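Local atomic coordinates of RNA-binding protein RO60 (Deinococcus radiodurans, PDB entry 2NVO), a protein that binds several small RNAs that accumulate during recovery from ultraviolet irradiation and contributes to the resistance of the bacterium to ultraviolet irradiation. Residues 439-443 with 464-469; 55-60 with 513-519. All coordinates share one frame; numbering follows the deposited sequence.

In the fold
Close to the N terminus of the model, strand 56-59 follows helix 40-50, and the chain then runs through the helical repeats of the TROVE horseshoe before it enters the VWFA-like domain. There, 21 residues apart, the loops 439-443 and 464-469 meet in interaction 1, a short closure that spans helix 445-452 and strand 459-464 and lies beside the calcium ion. Interaction 2 comes last, when 513-519 pairs with 55-60 and closes a loop of more than 450 residues, within which interaction 1 is wholly contained. The first joins two loops of one domain; the second adds a strand from the TROVE part of the chain to the edge of the VWFA-like sheet. Their centres lie about 16 Å apart.

Interaction 1. Residues 439-443 with 464-469; sequences GGTDC and TDNETW. With CA (calcium ion), chain B.
Thr441 meets the 464-469 loop with both its side chain and its backbone. Its CB lies 3.4 Å from Glu467 O. From there a chi1 of -63° sets OG1 beside the backbone N and swings CG2 anti to it, toward Thr464, where CG2 sits 4.0 Å from Thr464 OG1. The other branch, OG1, is hydrogen-bonded to Asp370 OD2, which also accepts a bond from Thr464 OG1, so one carboxylate oxygen joins both loops. On the backbone, Trp469 N donates to Thr441 O (3.0 Å, 158° at the hydrogen), coming from above the carbonyl plane. Two waters flank this bond: one links Thr441 N to Glu467 O, the other Cys443 N to Trp469 O. The indole lies against Gly440, whose CA is 3.6 Å from Trp469 CE3, above the ring plane and out toward its rim, while Asp442 CB approaches the ring edge. Glu467 extends beyond CG to place OE2 2.4 Å from the calcium ion, which Ser372 and Ser374 also bind, together with two waters. One of these waters donates to Asp465 OD1, and Asp465 OD2 is hydrogen-bonded to Ser374 OG, a first-shell ligand. This is the MIDAS-like site of the VWFA-like domain. Thr441, assigned to metal binding by similarity, here bonds to Asp370, consistent with second-shell places for Thr441 and Asp465 in this calcium-bound structure.

Interaction 2. Residues 55-60 with 513-519; sequences GTFYAS and LDVVGFD
Asp514 OD2 is gripped by the backbone N-H groups of Ile504 and Ala505, and a water 2.7 Å from both Asp514 OD2 and Thr56 OG1 probably bridges the neighbouring strands at their first paired residues. From there the backbones run parallel, their short axes 17° apart, and the ladder alternates regularly: Asp514 N donates to Gly55 O (2.7 Å), Phe57 N to Asp514 O, Val516 N to Phe57 O and Ala59 N to Val516 O (3.0 Å). Strand 56-59, from the TROVE part of the chain, thus becomes an outermost strand of the VWFA-like sheet, beside 512-517, consistent with the ring-shaped monomer being closed by that domain. On the face bearing Thr56 and Tyr58, Val516 CG2 packs 3.6 Å from Thr56 CG2, and Tyr58 lies alongside Val516, with CD1 3.8 Å from Val516 CB; the phenol OH continues to Glu501. On the face bearing Phe57, CG stands anti to the backbone N (chi1 -177°), which helps carry the ring edge to Val515 CG1 and Asp519 OD1, the carboxylate plane turned 70° from the ring. Asp519 OD1 also accepts a weak hydrogen bond from Ala521 N. Helix 522-530 covers this face, its Val525 against Phe57 and its Met526 against Val515.

Interaction 1. Residues 439-443 with 464-469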
loop_
_atom_site.group_PDB
_atom_site.type_symbol
_atom_site.label_atom_id
_atom_site.label_comp_id
_atom_site.label_asym_id
_atom_site.label_seq_id
_atom_site.Cartn_x
_atom_site.Cartn_y
_atom_site.Cartn_z
ATOM N N GLY A 439 14.214 -19.506 -22.473
ATOM C CA GLY A 439 15.118 -20.276 -21.645
ATOM C C GLY A 439 14.686 -20.178 -20.199
ATOM O O GLY A 439 13.704 -19.521 -19.888
ATOM N N GLY A 440 15.418 -20.839 -19.318
ATOM C CA GLY A 440 15.099 -20.855 -17.908
ATOM C C GLY A 440 15.214 -19.455 -17.339
ATOM O O GLY A 440 16.059 -18.666 -17.761
ATOM N N THR A 441 14.367 -19.137 -16.374
ATOM C CA THR A 441 14.421 -17.815 -15.767
ATOM C C THR A 441 15.524 -17.770 -14.692
ATOM O O THR A 441 15.266 -17.896 -13.510
ATOM C CB THR A 441 13.050 -17.379 -15.238
ATOM O OG1 THR A 441 12.162 -17.276 -16.360
ATOM C CG2 THR A 441 13.171 -16.005 -14.573
ATOM N N ASP A 442 16.764 -17.575 -15.137
ATOM C CA ASP A 442 17.916 -17.643 -14.239
ATOM C C ASP A 442 18.288 -16.242 -13.760
ATOM O O ASP A 442 18.820 -15.451 -14.540
ATOM C CB ASP A 442 19.097 -18.255 -14.997
ATOM C CG ASP A 442 20.354 -18.375 -14.157
ATOM O OD1 ASP A 442 20.397 -17.920 -13.001
ATOM O OD2 ASP A 442 21.331 -18.945 -14.677
ATOM N N CYS A 443 18.039 -15.961 -12.486
ATOM C CA CYS A 443 18.214 -14.614 -11.962
ATOM C C CYS A 443 19.680 -14.211 -11.855
ATOM O O CYS A 443 19.969 -13.060 -11.579
ATOM C CB CYS A 443 17.557 -14.467 -10.590
ATOM S SG CYS A 443 15.752 -14.870 -10.535
ATOM N N THR A 464 9.169 -12.247 -13.152
ATOM C CA THR A 464 8.698 -13.580 -13.507
ATOM C C THR A 464 7.277 -13.778 -12.941
ATOM O O THR A 464 6.731 -12.875 -12.318
ATOM C CB THR A 464 9.687 -14.684 -13.037
ATOM O OG1 THR A 464 9.305 -15.954 -13.596
ATOM C CG2 THR A 464 9.723 -14.790 -11.542
ATOM N N ASP A 465 6.652 -14.919 -13.223
ATOM C CA ASP A 465 5.334 -15.160 -12.632
ATOM C C ASP A 465 5.564 -15.877 -11.313
ATOM O O ASP A 465 5.560 -15.275 -10.238
ATOM C CB ASP A 465 4.370 -15.905 -13.574
ATOM C CG ASP A 465 5.046 -17.007 -14.402
ATOM O OD1 ASP A 465 6.192 -17.398 -14.128
ATOM O OD2 ASP A 465 4.402 -17.479 -15.348
ATOM N N ASN A 466 5.852 -17.169 -11.411
ATOM C CA ASN A 466 6.256 -17.915 -10.260
ATOM C C ASN A 466 7.299 -18.979 -10.622
ATOM O O ASN A 466 7.304 -20.037 -10.043
ATOM C CB ASN A 466 5.017 -18.504 -9.568
ATOM C CG ASN A 466 4.279 -19.529 -10.428
ATOM O OD1 ASN A 466 4.557 -19.688 -11.619
ATOM N ND2 ASN A 466 3.333 -20.239 -9.815
ATOM N N GLU A 467 8.188 -18.689 -11.580
ATOM C CA GLU A 467 9.089 -19.724 -12.084
ATOM C C GLU A 467 10.554 -19.330 -12.204
ATOM O O GLU A 467 11.123 -19.397 -13.295
ATOM C CB GLU A 467 8.596 -20.275 -13.428
ATOM C CG GLU A 467 7.220 -20.861 -13.357
ATOM C CD GLU A 467 6.900 -21.762 -14.535
ATOM O OE1 GLU A 467 6.437 -22.869 -14.286
ATOM O OE2 GLU A 467 7.102 -21.391 -15.699
ATOM N N THR A 468 11.159 -18.926 -11.090
ATOM C CA THR A 468 12.608 -18.827 -11.034
ATOM C C THR A 468 13.183 -20.237 -11.247
ATOM O O THR A 468 12.626 -21.235 -10.796
ATOM C CB THR A 468 13.106 -18.270 -9.694
ATOM O OG1 THR A 468 12.652 -19.109 -8.621
ATOM C CG2 THR A 468 12.614 -16.831 -9.479
ATOM N N TRP A 469 14.307 -20.292 -11.941
ATOM C CA TRP A 469 14.945 -21.548 -12.286
ATOM C C TRP A 469 16.404 -21.355 -11.902
ATOM O O TRP A 469 17.017 -20.359 -12.286
ATOM C CB TRP A 469 14.806 -21.738 -13.792
ATOM C CG TRP A 469 15.510 -22.908 -14.354
ATOM C CD1 TRP A 469 15.118 -24.210 -14.281
ATOM C CD2 TRP A 469 16.727 -22.891 -15.099
ATOM N NE1 TRP A 469 16.029 -25.013 -14.925
ATOM C CE2 TRP A 469 17.025 -24.223 -15.444
ATOM C CE3 TRP A 469 17.608 -21.877 -15.497
ATOM C CZ2 TRP A 469 18.167 -24.575 -16.161
ATOM C CZ3 TRP A 469 18.736 -22.222 -16.219
ATOM C CH2 TRP A 469 19.007 -23.558 -16.545
HETATM CA CA CA B . 7.132 -20.027 -17.640
HETATM O O HOH W 1 11.963 -20.465 -15.550
HETATM O O HOH W 2 17.034 -18.101 -10.594
HETATM O O HOH W 3 7.607 -18.243 -16.033
HETATM O O HOH W 4 9.501 -20.623 -18.016
#

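Interaction 2. Residues 55-60 with 513-519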
loop_
_atom_site.group_PDB
_atom_site.type_symbol
_atom_site.label_atom_id
_atom_site.label_comp_id
_atom_site.label_asym_id
_atom_site.label_seq_id
_atom_site.Cartn_x
_atom_site.Cartn_y
_atom_site.Cartn_z
ATOM N N GLY A 55 15.346 -10.109 3.384
ATOM C CA GLY A 55 15.219 -9.323 2.166
ATOM C C GLY A 55 14.010 -9.711 1.328
ATOM O O GLY A 55 14.128 -9.903 0.118
ATOM N N THR A 56 12.845 -9.827 1.955
ATOM C CA THR A 56 11.657 -10.293 1.241
ATOM C C THR A 56 10.483 -9.366 1.500
ATOM O O THR A 56 10.156 -9.100 2.638
ATOM C CB THR A 56 11.223 -11.691 1.704
ATOM O OG1 THR A 56 12.314 -12.607 1.582
ATOM C CG2 THR A 56 10.051 -12.195 0.851
ATOM N N PHE A 57 9.866 -8.857 0.443
ATOM C CA PHE A 57 8.615 -8.123 0.595
ATOM C C PHE A 57 7.440 -9.002 0.166
ATOM O O PHE A 57 7.326 -9.374 -0.999
ATOM C CB PHE A 57 8.629 -6.825 -0.217
ATOM C CG PHE A 57 7.387 -5.989 -0.038
ATOM C CD1 PHE A 57 7.028 -5.523 1.219
ATOM C CD2 PHE A 57 6.596 -5.663 -1.112
ATOM C CE1 PHE A 57 5.882 -4.754 1.400
ATOM C CE2 PHE A 57 5.452 -4.887 -0.949
ATOM C CZ PHE A 57 5.092 -4.443 0.318
ATOM N N TYR A 58 6.577 -9.338 1.114
ATOM C CA TYR A 58 5.353 -10.057 0.800
ATOM C C TYR A 58 4.309 -9.027 0.438
ATOM O O TYR A 58 3.775 -8.332 1.302
ATOM C CB TYR A 58 4.902 -10.916 1.977
ATOM C CG TYR A 58 5.800 -12.110 2.207
ATOM C CD1 TYR A 58 5.686 -13.250 1.424
ATOM C CD2 TYR A 58 6.778 -12.087 3.197
ATOM C CE1 TYR A 58 6.507 -14.345 1.628
ATOM C CE2 TYR A 58 7.602 -13.170 3.402
ATOM C CZ TYR A 58 7.460 -14.293 2.621
ATOM O OH TYR A 58 8.283 -15.370 2.838
ATOM N N ALA A 59 4.054 -8.914 -0.859
ATOM C CA ALA A 59 3.329 -7.784 -1.413
ATOM C C ALA A 59 1.965 -8.335 -1.548
ATOM O O ALA A 59 1.626 -8.938 -2.566
ATOM C CB ALA A 59 3.887 -7.402 -2.772
ATOM N N SER A 60 1.168 -8.140 -0.511
ATOM C CA SER A 60 0.257 -9.202 -0.202
ATOM C C SER A 60 -1.238 -9.001 -0.139
ATOM O O SER A 60 -1.805 -7.952 -0.457
ATOM C CB SER A 60 0.742 -9.954 1.028
ATOM O OG SER A 60 1.612 -10.996 0.637
ATOM N N LEU A 513 16.708 -8.204 -2.791
ATOM C CA LEU A 513 15.318 -8.110 -2.341
ATOM C C LEU A 513 14.458 -9.060 -3.166
ATOM O O LEU A 513 14.539 -9.047 -4.389
ATOM C CB LEU A 513 14.795 -6.687 -2.546
ATOM C CG LEU A 513 13.314 -6.498 -2.189
ATOM C CD1 LEU A 513 13.156 -6.614 -0.702
ATOM C CD2 LEU A 513 12.785 -5.141 -2.690
ATOM N N ASP A 514 13.648 -9.870 -2.495
ATOM C CA ASP A 514 12.644 -10.703 -3.156
ATOM C C ASP A 514 11.284 -10.059 -2.914
ATOM O O ASP A 514 10.934 -9.734 -1.773
ATOM C CB ASP A 514 12.621 -12.112 -2.549
ATOM C CG ASP A 514 13.823 -12.951 -2.934
ATOM O OD1 ASP A 514 14.569 -12.572 -3.864
ATOM O OD2 ASP A 514 14.016 -14.014 -2.316
ATOM N N VAL A 515 10.523 -9.873 -3.984
ATOM C CA VAL A 515 9.156 -9.388 -3.892
ATOM C C VAL A 515 8.266 -10.550 -4.275
ATOM O O VAL A 515 8.285 -11.018 -5.422
ATOM C CB VAL A 515 8.901 -8.249 -4.868
ATOM C CG1 VAL A 515 7.425 -7.776 -4.793
ATOM C CG2 VAL A 515 9.894 -7.091 -4.612
ATOM N N VAL A 516 7.492 -11.017 -3.307
ATOM C CA VAL A 516 6.654 -12.191 -3.494
ATOM C C VAL A 516 5.225 -11.705 -3.722
ATOM O O VAL A 516 4.595 -11.155 -2.825
ATOM C CB VAL A 516 6.708 -13.098 -2.248
ATOM C CG1 VAL A 516 5.897 -14.386 -2.478
ATOM C CG2 VAL A 516 8.153 -13.438 -1.917
ATOM N N GLY A 517 4.723 -11.908 -4.927
ATOM C CA GLY A 517 3.456 -11.329 -5.334
ATOM C C GLY A 517 3.646 -9.888 -5.759
ATOM O O GLY A 517 4.765 -9.433 -6.037
ATOM N N PHE A 518 2.543 -9.162 -5.843
ATOM C CA PHE A 518 2.599 -7.756 -6.179
ATOM C C PHE A 518 1.384 -7.087 -5.593
ATOM O O PHE A 518 0.375 -7.738 -5.331
ATOM C CB PHE A 518 2.631 -7.536 -7.695
ATOM C CG PHE A 518 3.555 -6.426 -8.132
ATOM C CD1 PHE A 518 4.905 -6.496 -7.865
ATOM C CD2 PHE A 518 3.078 -5.326 -8.839
ATOM C CE1 PHE A 518 5.777 -5.480 -8.270
ATOM C CE2 PHE A 518 3.951 -4.306 -9.265
ATOM C CZ PHE A 518 5.298 -4.390 -8.978
ATOM N N ASP A 519 1.503 -5.786 -5.382
ATOM C CA ASP A 519 0.387 -4.950 -4.973
ATOM C C ASP A 519 0.793 -3.503 -5.186
ATOM O O ASP A 519 1.884 -3.221 -5.697
ATOM C CB ASP A 519 -0.044 -5.219 -3.515
ATOM C CG ASP A 519 1.062 -4.953 -2.492
ATOM O OD1 ASP A 519 2.022 -4.223 -2.792
ATOM O OD2 ASP A 519 0.966 -5.483 -1.358
HETATM O O HOH W 5 12.379 -14.566 -0.209
HETATM O O HOH W 6 -1.646 -8.389 -3.532
#